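Local coordinates for 3-keto-5-aminohexanoate cleavage protein (Archaeoglobus fulgidus, PDB 3LOT) that probably cleaves 3-keto-5-aminohexanoate or a related beta-keto acid with the help of a bound zinc ion, at residues D[122-127]-D[144-149]; D[172-177]-D[200-205]; D[114-119]-D[155-160]; D[196-201]-D[233-238]. All coordinates share one frame; numbering follows the deposited sequence.

Contact 1 of 4, residues D[122-127]-D[144-149]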
loop_
_atom_site.group_PDB
_atom_site.type_symbol
_atom_site.label_atom_id
_atom_site.label_comp_id
_atom_site.label_asym_id
_atom_site.label_seq_id
_atom_site.Cartn_x
_atom_site.Cartn_y
_atom_site.Cartn_z
ATOM N N ALA D 122 -2.190 0.256 27.065
ATOM C CA ALA D 122 -2.843 -0.669 27.974
ATOM C C ALA D 122 -2.193 -2.044 27.967
ATOM O O ALA D 122 -1.982 -2.631 26.906
ATOM C CB ALA D 122 -4.373 -0.771 27.609
ATOM N N ILE D 123 -1.831 -2.514 29.166
ATOM C CA ILE D 123 -1.306 -3.866 29.412
ATOM C C ILE D 123 -2.100 -4.678 30.412
ATOM O O ILE D 123 -1.670 -5.733 30.847
ATOM C CB ILE D 123 0.163 -3.803 29.838
ATOM C CG1 ILE D 123 0.363 -2.995 31.157
ATOM C CG2 ILE D 123 0.962 -3.236 28.663
ATOM C CD1 ILE D 123 1.852 -2.704 31.452
ATOM N N HIS D 124 -3.293 -4.213 30.758
ATOM C CA HIS D 124 -4.185 -4.982 31.602
ATOM C C HIS D 124 -4.461 -6.408 31.119
ATOM O O HIS D 124 -4.693 -7.255 31.969
ATOM C CB HIS D 124 -5.500 -4.246 31.911
ATOM C CG HIS D 124 -6.358 -3.977 30.711
ATOM N ND1 HIS D 124 -6.093 -2.958 29.821
ATOM C CD2 HIS D 124 -7.477 -4.589 30.259
ATOM C CE1 HIS D 124 -7.000 -2.968 28.865
ATOM N NE2 HIS D 124 -7.862 -3.936 29.110
ATOM N N PRO D 125 -4.411 -6.698 29.796
ATOM C CA PRO D 125 -4.598 -8.105 29.381
ATOM C C PRO D 125 -3.544 -9.128 29.913
ATOM O O PRO D 125 -3.825 -10.337 29.997
ATOM C CB PRO D 125 -4.532 -8.006 27.857
ATOM C CG PRO D 125 -5.046 -6.623 27.572
ATOM C CD PRO D 125 -4.390 -5.811 28.613
ATOM N N LEU D 126 -2.353 -8.650 30.261
ATOM C CA LEU D 126 -1.321 -9.488 30.901
ATOM C C LEU D 126 -1.760 -10.149 32.191
ATOM O O LEU D 126 -1.155 -11.160 32.590
ATOM C CB LEU D 126 -0.047 -8.692 31.167
ATOM C CG LEU D 126 0.636 -8.223 29.894
ATOM C CD1 LEU D 126 1.830 -7.300 30.183
ATOM C CD2 LEU D 126 1.013 -9.460 29.093
ATOM N N LEU D 127 -2.795 -9.603 32.835
ATOM C CA LEU D 127 -3.387 -10.196 34.025
ATOM C C LEU D 127 -4.036 -11.552 33.747
ATOM O O LEU D 127 -4.284 -12.325 34.673
ATOM C CB LEU D 127 -4.420 -9.248 34.653
ATOM C CG LEU D 127 -3.860 -7.986 35.321
ATOM C CD1 LEU D 127 -4.970 -7.026 35.622
ATOM C CD2 LEU D 127 -3.086 -8.325 36.601
HETATM N N MSE D 144 -4.238 -0.633 36.367
HETATM C CA MSE D 144 -4.378 0.794 36.215
HETATM C C MSE D 144 -4.121 1.310 34.835
HETATM O O MSE D 144 -4.721 2.321 34.457
HETATM C CB MSE D 144 -3.559 1.534 37.262
HETATM C CG MSE D 144 -4.316 1.449 38.572
HETATM SE SE MSE D 144 -3.350 2.154 40.057
HETATM C CE MSE D 144 -4.489 1.620 41.622
ATOM N N THR D 145 -3.293 0.626 34.045
ATOM C CA THR D 145 -3.145 1.028 32.620
ATOM C C THR D 145 -4.455 0.974 31.767
ATOM O O THR D 145 -4.529 1.585 30.652
ATOM C CB THR D 145 -2.002 0.244 31.909
ATOM O OG1 THR D 145 -2.380 -1.141 31.699
ATOM C CG2 THR D 145 -0.699 0.345 32.763
ATOM N N ARG D 146 -5.477 0.276 32.264
ATOM C CA ARG D 146 -6.786 0.247 31.582
ATOM C C ARG D 146 -7.397 1.654 31.498
ATOM O O ARG D 146 -8.226 1.938 30.606
ATOM C CB ARG D 146 -7.743 -0.687 32.298
ATOM C CG ARG D 146 -9.022 -1.091 31.563
ATOM C CD ARG D 146 -10.077 -1.684 32.528
ATOM N NE ARG D 146 -9.592 -2.911 33.157
ATOM C CZ ARG D 146 -9.762 -4.159 32.700
ATOM N NH1 ARG D 146 -10.511 -4.434 31.626
ATOM N NH2 ARG D 146 -9.212 -5.176 33.361
ATOM N N ASP D 147 -7.022 2.529 32.415
ATOM C CA ASP D 147 -7.597 3.861 32.439
ATOM C C ASP D 147 -6.563 4.972 32.612
ATOM O O ASP D 147 -6.858 6.017 33.250
ATOM C CB ASP D 147 -8.606 3.906 33.563
ATOM C CG ASP D 147 -9.465 5.183 33.567
ATOM O OD1 ASP D 147 -9.944 5.687 32.512
ATOM O OD2 ASP D 147 -9.719 5.627 34.688
ATOM N N ILE D 148 -5.353 4.764 32.097
ATOM C CA ILE D 148 -4.354 5.828 32.148
ATOM C C ILE D 148 -3.961 6.240 30.728
ATOM O O ILE D 148 -3.580 5.412 29.932
ATOM C CB ILE D 148 -3.131 5.445 33.017
ATOM C CG1 ILE D 148 -3.508 5.617 34.484
ATOM C CG2 ILE D 148 -1.946 6.340 32.739
ATOM C CD1 ILE D 148 -2.577 4.968 35.503
ATOM N N VAL D 149 -4.070 7.528 30.428
ATOM C CA VAL D 149 -3.602 8.030 29.151
ATOM C C VAL D 149 -2.100 8.269 29.215
ATOM O O VAL D 149 -1.590 8.893 30.148
ATOM C CB VAL D 149 -4.375 9.310 28.762
ATOM C CG1 VAL D 149 -3.663 10.065 27.617
ATOM C CG2 VAL D 149 -5.836 8.932 28.353
#
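His124 and Arg146 lie across one another in the long excursion that this TIM barrel makes between strand 111-115 and helix 154-166. Their side chains cross at about a right angle. The aliphatic stem of the arginine covers one face of the imidazole, with Arg146 CG in a CH-pi contact over the centre of the His124 ring, 3.8 Å from its centroid and almost on the ring normal. CD of Pro125 covers the opposite face near the rim, so the ring is sandwiched. Beyond CG the arginine chain bends and brings its guanidinium to the ring's rim, where Arg146 NH1 approaches His124 CD2 to 3.3 Å and CD2 lies over one guanidinium face, offset toward its rim. The two planes are 44° apart, a tilted meeting and not a flat stack. Arginine suits the place because its methylenes serve the ring while its charged end works elsewhere: NE makes a salt bridge to Glu143, and NH1 another to Glu158 of the second subunit. His124 ND1, by contrast, is buried here without a partner in the model.

Thr145 meets Ile123 obliquely, and its two branches divide the work. The methyl CG2 packs on Ile123 CG1 at 3.9 Å. The hydroxyl sits between the backbone N and the carbonyl carbon (chi1 71°), from where it also bonds to Leu142 O in helix 137-144. Threonine thereby links the helix end to the facing loop, since Thr145 OG1 accepts the Ile123 N-H at 2.9 Å with an angle of 164° at the hydrogen.

Contact 2 of 4, residues D[172-177]-D[200-205]; sequences ELECYD and QFIHGI
Cys175 and Gln200 join two parallel strands of the TIM barrel, 170-175 and 197-203, which are the ends of a beta-alpha-beta unit built round helix 178-189. Three backbone hydrogen bonds tie them: Gln200 N to Leu173 O (3.0 Å), Cys175 N to Gln200 O (2.8 Å) and Ile202 N to Cys175 O (2.9 Å).

The polar side-chain contacts gather on the face that carries Glu174 and Gln200. These two lie side by side, pointing the same way. In one of two Glu174 conformers, and so less certainly, Gln200 NE2 donates to the syn lone pair of Glu174 OE1 (3.1 Å), which lies in the amide plane. An amide suits this position because it donates here while its OE1 accepts from Ser235. The side chain of His50, a zinc ligand, is about 5 Å from that of Glu172.

Apolar packing takes over toward the C-terminal strand ends. Ile202 CB makes a CH-pi contact over the face of the Tyr176 ring, and Ile205 CG1 meets that ring at its edge, in plane. With CG1 anti to the carbonyl carbon (chi1 -53°), Ile202 runs alongside the tyrosine, and its CD1 ends 3.6 Å from Tyr176 OH.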
loop_
_atom_site.group_PDB
_atom_site.type_symbol
_atom_site.label_atom_id
_atom_site.label_comp_id
_atom_site.label_asym_id
_atom_site.label_seq_id
_atom_site.Cartn_x
_atom_site.Cartn_y
_atom_site.Cartn_z
ATOM N N GLU D 172 14.841 11.304 20.020
ATOM C CA GLU D 172 14.474 10.103 19.304
ATOM C C GLU D 172 12.967 10.038 19.403
ATOM O O GLU D 172 12.439 9.846 20.489
ATOM C CB GLU D 172 15.089 8.878 19.942
ATOM C CG GLU D 172 14.683 7.598 19.226
ATOM C CD GLU D 172 15.369 6.375 19.746
ATOM O OE1 GLU D 172 14.887 5.828 20.741
ATOM O OE2 GLU D 172 16.326 5.914 19.110
ATOM N N LEU D 173 12.295 10.138 18.254
ATOM C CA LEU D 173 10.893 10.527 18.215
ATOM C C LEU D 173 10.088 9.264 18.088
ATOM O O LEU D 173 10.051 8.676 17.028
ATOM C CB LEU D 173 10.653 11.448 17.028
ATOM C CG LEU D 173 11.476 12.768 17.025
ATOM C CD1 LEU D 173 11.427 13.365 15.644
ATOM C CD2 LEU D 173 10.911 13.738 18.063
ATOM N N GLU D 174 9.430 8.884 19.166
ATOM C CA GLU D 174 8.791 7.585 19.238
ATOM C C GLU D 174 7.419 7.760 18.621
ATOM O O GLU D 174 6.680 8.684 19.013
ATOM C CB GLU D 174 8.663 7.127 20.686
ATOM C CG GLU D 174 9.906 7.375 21.557
ATOM C CD GLU D 174 11.159 6.666 21.074
ATOM O OE1 GLU D 174 11.055 5.668 20.324
ATOM O OE2 GLU D 174 12.265 7.128 21.445
ATOM N N CYS D 175 7.131 6.943 17.619
ATOM C CA CYS D 175 5.846 6.938 16.966
ATOM C C CYS D 175 5.167 5.573 17.020
ATOM O O CYS D 175 5.720 4.591 16.555
ATOM C CB CYS D 175 5.973 7.328 15.503
ATOM S SG CYS D 175 6.665 9.022 15.274
ATOM N N TYR D 176 3.953 5.561 17.563
ATOM C CA TYR D 176 3.177 4.335 17.792
ATOM C C TYR D 176 1.972 4.201 16.858
ATOM O O TYR D 176 1.153 3.271 17.021
ATOM C CB TYR D 176 2.639 4.272 19.225
ATOM C CG TYR D 176 3.660 4.249 20.333
ATOM C CD1 TYR D 176 4.315 5.412 20.711
ATOM C CD2 TYR D 176 3.907 3.087 21.047
ATOM C CE1 TYR D 176 5.238 5.421 21.769
ATOM C CE2 TYR D 176 4.825 3.064 22.084
ATOM C CZ TYR D 176 5.485 4.240 22.450
ATOM O OH TYR D 176 6.409 4.214 23.464
ATOM N N ASP D 177 1.821 5.150 15.921
ATOM C CA ASP D 177 0.682 5.151 15.001
ATOM C C ASP D 177 0.960 6.158 13.862
ATOM O O ASP D 177 1.858 7.004 13.953
ATOM C CB ASP D 177 -0.588 5.586 15.749
ATOM C CG ASP D 177 -1.836 4.874 15.291
ATOM O OD1 ASP D 177 -1.940 4.373 14.133
ATOM O OD2 ASP D 177 -2.768 4.836 16.132
ATOM N N GLN D 200 11.512 6.434 15.707
ATOM C CA GLN D 200 11.411 5.049 16.012
ATOM C C GLN D 200 9.951 4.613 15.909
ATOM O O GLN D 200 9.050 5.234 16.474
ATOM C CB GLN D 200 11.966 4.819 17.380
ATOM C CG GLN D 200 11.934 3.378 17.855
ATOM C CD GLN D 200 13.193 3.062 18.586
ATOM O OE1 GLN D 200 14.000 2.280 18.121
ATOM N NE2 GLN D 200 13.413 3.748 19.706
ATOM N N PHE D 201 9.729 3.575 15.146
ATOM C CA PHE D 201 8.399 3.092 14.888
ATOM C C PHE D 201 8.175 1.943 15.866
ATOM O O PHE D 201 9.008 1.033 15.909
ATOM C CB PHE D 201 8.309 2.581 13.466
ATOM C CG PHE D 201 8.621 3.612 12.397
ATOM C CD1 PHE D 201 8.265 4.928 12.534
ATOM C CD2 PHE D 201 9.198 3.212 11.195
ATOM C CE1 PHE D 201 8.501 5.830 11.503
ATOM C CE2 PHE D 201 9.442 4.132 10.182
ATOM C CZ PHE D 201 9.104 5.433 10.350
ATOM N N ILE D 202 7.123 2.020 16.688
ATOM C CA ILE D 202 6.856 1.018 17.738
ATOM C C ILE D 202 5.550 0.278 17.437
ATOM O O ILE D 202 4.462 0.875 17.364
ATOM C CB ILE D 202 6.818 1.635 19.126
ATOM C CG1 ILE D 202 8.133 2.455 19.365
ATOM C CG2 ILE D 202 6.659 0.543 20.207
ATOM C CD1 ILE D 202 8.422 2.838 20.834
ATOM N N HIS D 203 5.668 -1.022 17.264
ATOM C CA HIS D 203 4.560 -1.850 16.765
ATOM C C HIS D 203 4.122 -2.838 17.813
ATOM O O HIS D 203 4.951 -3.558 18.373
ATOM C CB HIS D 203 5.012 -2.567 15.469
ATOM C CG HIS D 203 5.122 -1.638 14.286
ATOM N ND1 HIS D 203 4.130 -1.522 13.330
ATOM C CD2 HIS D 203 6.088 -0.757 13.930
ATOM C CE1 HIS D 203 4.491 -0.626 12.429
ATOM N NE2 HIS D 203 5.668 -0.129 12.781
ATOM N N GLY D 204 2.821 -2.886 18.052
ATOM C CA GLY D 204 2.202 -3.925 18.842
ATOM C C GLY D 204 1.685 -3.486 20.202
ATOM O O GLY D 204 1.368 -4.321 21.017
ATOM N N ILE D 205 1.639 -2.199 20.492
ATOM C CA ILE D 205 1.065 -1.726 21.742
ATOM C C ILE D 205 -0.465 -1.683 21.609
ATOM O O ILE D 205 -1.008 -1.287 20.561
ATOM C CB ILE D 205 1.607 -0.336 22.170
ATOM C CG1 ILE D 205 3.122 -0.388 22.373
ATOM C CG2 ILE D 205 0.907 0.160 23.447
ATOM C CD1 ILE D 205 3.612 -1.403 23.335
HETATM O O HOH W 1 16.701 3.113 18.836
#

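Contact 3 of 4, residues D[114-119]-D[155-160]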
loop_
_atom_site.group_PDB
_atom_site.type_symbol
_atom_site.label_atom_id
_atom_site.label_comp_id
_atom_site.label_asym_id
_atom_site.label_seq_id
_atom_site.Cartn_x
_atom_site.Cartn_y
_atom_site.Cartn_z
ATOM N N PHE D 114 11.361 10.711 22.978
ATOM C CA PHE D 114 10.507 11.871 22.756
ATOM C C PHE D 114 9.254 11.300 22.086
ATOM O O PHE D 114 9.215 11.208 20.872
ATOM C CB PHE D 114 11.240 12.825 21.786
ATOM C CG PHE D 114 10.716 14.231 21.754
ATOM C CD1 PHE D 114 9.467 14.500 21.265
ATOM C CD2 PHE D 114 11.517 15.271 22.166
ATOM C CE1 PHE D 114 9.010 15.802 21.182
ATOM C CE2 PHE D 114 11.101 16.591 22.088
ATOM C CZ PHE D 114 9.832 16.886 21.586
ATOM N N ASN D 115 8.281 10.897 22.907
ATOM C CA ASN D 115 6.992 10.317 22.477
ATOM C C ASN D 115 5.993 11.307 21.822
ATOM O O ASN D 115 5.711 12.394 22.359
ATOM C CB ASN D 115 6.389 9.673 23.671
ATOM C CG ASN D 115 7.273 8.568 24.191
ATOM O OD1 ASN D 115 7.254 7.449 23.643
ATOM N ND2 ASN D 115 8.083 8.868 25.241
HETATM N N MSE D 116 5.495 10.939 20.651
HETATM C CA MSE D 116 4.882 11.938 19.742
HETATM C C MSE D 116 3.361 12.022 19.717
HETATM O O MSE D 116 2.801 12.613 18.790
HETATM C CB MSE D 116 5.395 11.679 18.331
HETATM C CG MSE D 116 6.799 12.012 18.153
HETATM SE SE MSE D 116 7.095 13.920 18.332
HETATM C CE MSE D 116 5.706 14.618 17.246
ATOM N N GLY D 117 2.683 11.502 20.727
ATOM C CA GLY D 117 1.247 11.791 20.870
ATOM C C GLY D 117 0.629 11.212 22.115
ATOM O O GLY D 117 1.226 10.342 22.739
ATOM N N SER D 118 -0.561 11.697 22.481
ATOM C CA SER D 118 -1.309 11.153 23.594
ATOM C C SER D 118 -2.000 9.880 23.102
ATOM O O SER D 118 -2.443 9.806 21.956
ATOM C CB SER D 118 -2.336 12.143 24.111
ATOM O OG SER D 118 -1.702 13.264 24.606
HETATM N N MSE D 119 -2.071 8.850 23.944
HETATM C CA MSE D 119 -2.654 7.581 23.475
HETATM C C MSE D 119 -3.071 6.739 24.662
HETATM O O MSE D 119 -2.534 6.893 25.742
HETATM C CB MSE D 119 -1.610 6.805 22.625
HETATM C CG MSE D 119 -0.390 6.354 23.384
HETATM SE SE MSE D 119 1.077 5.651 22.326
HETATM C CE MSE D 119 0.289 3.926 21.848
ATOM N N LYS D 155 1.189 21.079 23.293
ATOM C CA LYS D 155 1.847 21.954 24.265
ATOM C C LYS D 155 3.019 21.270 24.987
ATOM O O LYS D 155 4.072 21.874 25.183
ATOM C CB LYS D 155 0.860 22.464 25.319
ATOM C CG LYS D 155 1.415 23.654 26.103
ATOM C CD LYS D 155 0.373 24.160 27.087
ATOM C CE LYS D 155 0.893 25.316 27.930
ATOM N NZ LYS D 155 0.165 25.418 29.263
ATOM N N ASP D 156 2.822 20.031 25.432
ATOM C CA ASP D 156 3.928 19.260 26.036
ATOM C C ASP D 156 5.111 19.148 25.048
ATOM O O ASP D 156 6.258 19.333 25.425
ATOM C CB ASP D 156 3.504 17.827 26.356
ATOM C CG ASP D 156 2.503 17.715 27.512
ATOM O OD1 ASP D 156 2.403 18.627 28.356
ATOM O OD2 ASP D 156 1.841 16.654 27.568
ATOM N N LEU D 157 4.817 18.828 23.792
ATOM C CA LEU D 157 5.872 18.567 22.802
ATOM C C LEU D 157 6.654 19.844 22.439
ATOM O O LEU D 157 7.862 19.795 22.178
ATOM C CB LEU D 157 5.291 17.908 21.540
ATOM C CG LEU D 157 4.570 16.584 21.814
ATOM C CD1 LEU D 157 3.865 16.076 20.567
ATOM C CD2 LEU D 157 5.542 15.552 22.394
ATOM N N GLU D 158 5.981 20.989 22.449
ATOM C CA GLU D 158 6.647 22.241 22.203
ATOM C C GLU D 158 7.696 22.474 23.300
ATOM O O GLU D 158 8.852 22.775 22.998
ATOM C CB GLU D 158 5.642 23.391 22.187
ATOM C CG GLU D 158 4.719 23.383 20.985
ATOM C CD GLU D 158 3.538 24.338 21.110
ATOM O OE1 GLU D 158 3.649 25.369 21.824
ATOM O OE2 GLU D 158 2.493 24.073 20.466
ATOM N N ALA D 159 7.289 22.321 24.558
ATOM C CA ALA D 159 8.184 22.568 25.700
ATOM C C ALA D 159 9.345 21.548 25.704
ATOM O O ALA D 159 10.501 21.910 25.987
ATOM C CB ALA D 159 7.407 22.523 27.033
ATOM N N LEU D 160 9.027 20.294 25.387
ATOM C CA LEU D 160 10.016 19.220 25.287
ATOM C C LEU D 160 11.045 19.504 24.185
ATOM O O LEU D 160 12.243 19.316 24.413
ATOM C CB LEU D 160 9.354 17.860 25.074
ATOM C CG LEU D 160 10.148 16.607 25.448
ATOM C CD1 LEU D 160 10.352 16.566 26.935
ATOM C CD2 LEU D 160 9.458 15.321 24.958
#
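The ring of Phe114 is overlapped by Leu160, whose CD2 methyl stands 3.4 Å from the ring centroid, only 8° off the normal. The two side chains come from opposite directions, the phenylalanine outward from its barrel strand and the leucine inward from its helix, and this CH-pi contact is where they meet. Phe114 reaches the helix because its CG lies anti to the backbone N (chi1 -163°). At its edge, near the ring plane, Phe114 CZ comes to 3.6 Å from Leu157 O.

Leu157 fills the space beside the ring with a forked end. One methyl, CD2, touches Phe114 CE1 at 3.7 Å and also packs tightly on the backbone, 3.2 Å from Asn115 O. The other, CD1, lies 4.1 Å from the CE methyl of Met116, a selenomethionine whose chain is bent twice on the way there. The interface is buried and holds no hydrogen bond between the segments, and branched and aromatic hydrocarbon fills it. Replacing Phe114 by an alanine would probably open a gap between strand and helix and leave the Leu160 methyl without the ring face it rests on.

Asn115 turns the other way and its ND2 bonds to an unidentified molecule, probably from the crystallisation liquor, consistent with a pocket on that side. Strand 111-115, followed by a long excursion and helix 154-166, leads to the neighbouring parallel strand 170-175. Leu173 of that strand touches Phe114, Phe164 further along the helix meets the same ring edge-to-face, and Met187 of helix 178-189 packs on Leu157.

Contact 4 of 4, residues D[196-201]-D[233-238]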
loop_
_atom_site.group_PDB
_atom_site.type_symbol
_atom_site.label_atom_id
_atom_site.label_comp_id
_atom_site.label_asym_id
_atom_site.label_seq_id
_atom_site.Cartn_x
_atom_site.Cartn_y
_atom_site.Cartn_z
ATOM N N PRO D 196 18.434 16.406 10.686
ATOM C CA PRO D 196 17.645 15.218 10.353
ATOM C C PRO D 196 17.015 14.601 11.592
ATOM O O PRO D 196 17.649 14.467 12.633
ATOM C CB PRO D 196 18.680 14.248 9.779
ATOM C CG PRO D 196 19.972 14.754 10.216
ATOM C CD PRO D 196 19.874 16.186 10.511
ATOM N N LEU D 197 15.762 14.237 11.465
ATOM C CA LEU D 197 15.034 13.682 12.565
ATOM C C LEU D 197 15.437 12.218 12.749
ATOM O O LEU D 197 15.878 11.549 11.816
ATOM C CB LEU D 197 13.533 13.768 12.304
ATOM C CG LEU D 197 12.959 15.132 11.868
ATOM C CD1 LEU D 197 11.473 14.964 11.662
ATOM C CD2 LEU D 197 13.247 16.235 12.859
ATOM N N ARG D 198 15.307 11.755 13.975
ATOM C CA ARG D 198 15.450 10.347 14.306
ATOM C C ARG D 198 14.118 9.832 14.784
ATOM O O ARG D 198 13.657 10.237 15.834
ATOM C CB ARG D 198 16.515 10.182 15.387
ATOM C CG ARG D 198 16.758 8.734 15.832
ATOM C CD ARG D 198 17.110 7.823 14.709
ATOM N NE ARG D 198 17.578 6.534 15.228
ATOM C CZ ARG D 198 18.037 5.527 14.477
ATOM N NH1 ARG D 198 18.129 5.653 13.180
ATOM N NH2 ARG D 198 18.423 4.380 15.040
ATOM N N LEU D 199 13.527 8.898 14.039
ATOM C CA LEU D 199 12.219 8.321 14.387
ATOM C C LEU D 199 12.362 6.865 14.802
ATOM O O LEU D 199 13.164 6.115 14.266
ATOM C CB LEU D 199 11.212 8.347 13.192
ATOM C CG LEU D 199 10.874 9.576 12.330
ATOM C CD1 LEU D 199 9.406 9.551 11.807
ATOM C CD2 LEU D 199 11.140 10.856 13.021
ATOM N N GLN D 200 11.512 6.434 15.707
ATOM C CA GLN D 200 11.411 5.049 16.012
ATOM C C GLN D 200 9.951 4.613 15.909
ATOM O O GLN D 200 9.050 5.234 16.474
ATOM C CB GLN D 200 11.966 4.819 17.380
ATOM C CG GLN D 200 11.934 3.378 17.855
ATOM C CD GLN D 200 13.193 3.062 18.586
ATOM O OE1 GLN D 200 14.000 2.280 18.121
ATOM N NE2 GLN D 200 13.413 3.748 19.706
ATOM N N PHE D 201 9.729 3.575 15.146
ATOM C CA PHE D 201 8.399 3.092 14.888
ATOM C C PHE D 201 8.175 1.943 15.866
ATOM O O PHE D 201 9.008 1.033 15.909
ATOM C CB PHE D 201 8.309 2.581 13.466
ATOM C CG PHE D 201 8.621 3.612 12.397
ATOM C CD1 PHE D 201 8.265 4.928 12.534
ATOM C CD2 PHE D 201 9.198 3.212 11.195
ATOM C CE1 PHE D 201 8.501 5.830 11.503
ATOM C CE2 PHE D 201 9.442 4.132 10.182
ATOM C CZ PHE D 201 9.104 5.433 10.350
ATOM N N THR D 233 16.201 9.527 9.749
ATOM C CA THR D 233 16.561 8.110 9.843
ATOM C C THR D 233 15.585 7.439 10.829
ATOM O O THR D 233 14.905 8.111 11.616
ATOM C CB THR D 233 18.038 7.877 10.260
ATOM O OG1 THR D 233 18.215 8.191 11.648
ATOM C CG2 THR D 233 18.992 8.707 9.399
ATOM N N TRP D 234 15.496 6.122 10.770
ATOM C CA TRP D 234 14.499 5.408 11.573
ATOM C C TRP D 234 14.974 4.060 12.088
ATOM O O TRP D 234 15.828 3.403 11.498
ATOM C CB TRP D 234 13.193 5.227 10.796
ATOM C CG TRP D 234 13.323 4.383 9.552
ATOM C CD1 TRP D 234 13.840 4.763 8.349
ATOM C CD2 TRP D 234 12.896 3.027 9.396
ATOM N NE1 TRP D 234 13.793 3.708 7.456
ATOM C CE2 TRP D 234 13.193 2.641 8.071
ATOM C CE3 TRP D 234 12.302 2.112 10.241
ATOM C CZ2 TRP D 234 12.943 1.356 7.593
ATOM C CZ3 TRP D 234 11.981 0.870 9.750
ATOM C CH2 TRP D 234 12.331 0.497 8.428
ATOM N N SER D 235 14.391 3.694 13.217
ATOM C CA SER D 235 14.547 2.402 13.852
ATOM C C SER D 235 13.159 1.859 14.079
ATOM O O SER D 235 12.146 2.570 13.973
ATOM C CB SER D 235 15.278 2.587 15.200
ATOM O OG SER D 235 15.533 1.349 15.870
ATOM N N LEU D 236 13.089 0.602 14.438
ATOM C CA LEU D 236 11.820 -0.070 14.700
ATOM C C LEU D 236 11.907 -1.021 15.893
ATOM O O LEU D 236 12.989 -1.590 16.158
ATOM C CB LEU D 236 11.395 -0.835 13.468
ATOM C CG LEU D 236 10.155 -1.744 13.528
ATOM C CD1 LEU D 236 9.455 -1.793 12.162
ATOM C CD2 LEU D 236 10.524 -3.129 14.053
ATOM N N VAL D 237 10.780 -1.121 16.606
ATOM C CA VAL D 237 10.501 -2.058 17.695
ATOM C C VAL D 237 9.303 -2.924 17.313
ATOM O O VAL D 237 8.212 -2.407 17.018
ATOM C CB VAL D 237 10.074 -1.334 18.978
ATOM C CG1 VAL D 237 9.699 -2.365 20.082
ATOM C CG2 VAL D 237 11.183 -0.379 19.454
ATOM N N GLY D 238 9.498 -4.234 17.301
ATOM C CA GLY D 238 8.399 -5.188 17.328
ATOM C C GLY D 238 8.185 -5.734 18.742
ATOM O O GLY D 238 9.108 -6.245 19.333
HETATM O O HOH W 2 18.607 10.839 12.381
#
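Thr233 begins the pairing: its N-H bonds to Leu197 O, its carbonyl accepts from Leu199 N, and its hydroxyl receives Arg198 NH1 at 3.0 Å, 16° out of the guanidinium plane. A water joins the same hydroxyl to Leu197 O. The arginine bends at chi2 to lie along the face that carries Thr233 and Ser235, and NH1 also forms a salt bridge with Asp256. A methionine in place of Arg198 would probably leave Asp256 without this salt bridge and the Thr233 hydroxyl without this donor.

Trp234 turns to the face that carries Leu199 and Phe201. With CG between the backbone N and the carbonyl carbon (chi1 63°), its indole lies near the Phe201 ring. The planes are 30° apart but slid so far that the rings barely overlap, and the touch is local, Phe201 CD2 to Trp234 CE3 at 3.4 Å. These broad rings suit a surface to be buried under a helix.

Ser235 returns to the arginine's face. Its small CB lies over the guanidinium, 3.6 Å from Arg198 NH2, while OG donates to Gln200 OE1 at 2.9 Å. Along the backbone, Ser235 takes part in bonds to Leu199 O and from Phe201 N. Leu236 follows on the Trp234 face, its CA-H directed at Phe201 O (3.3 Å). Val237 N donates to that same oxygen, and Val237 CG2 rests on the Gln200 amide.

Strands 197-203 and 232-238 are parallel neighbours in the barrel, joined by helix 213-226 in a beta-alpha-beta unit; that helix covers Phe201, Trp234 and Leu236, while strand 256-259 flanks the second strand beyond Ser235.

Overall arrangement
Contacts 2 and 4 are buried strand pairings in the barrel wall and share strand 197-203. Backbone ladders dominate there; Glu174, Arg198, Gln200 and Ser235 put polar groups on one face, with Ile202 and Val237 further along it, while Leu199, Phe201, Trp234 and Leu236 face the helices. Contact 3 reaches the same sheet from outside, held by apolar side-chain packing with no hydrogen bond across it, and its strand extends the ladder to Glu174. Contact 1, though buried, is peripheral: its centre lies about 19 Å from the centre of the chain, and its loops join through the Thr145 hydroxyl and a ring-arginine overlap. Contacts 1 and 3 both meet the second subunit.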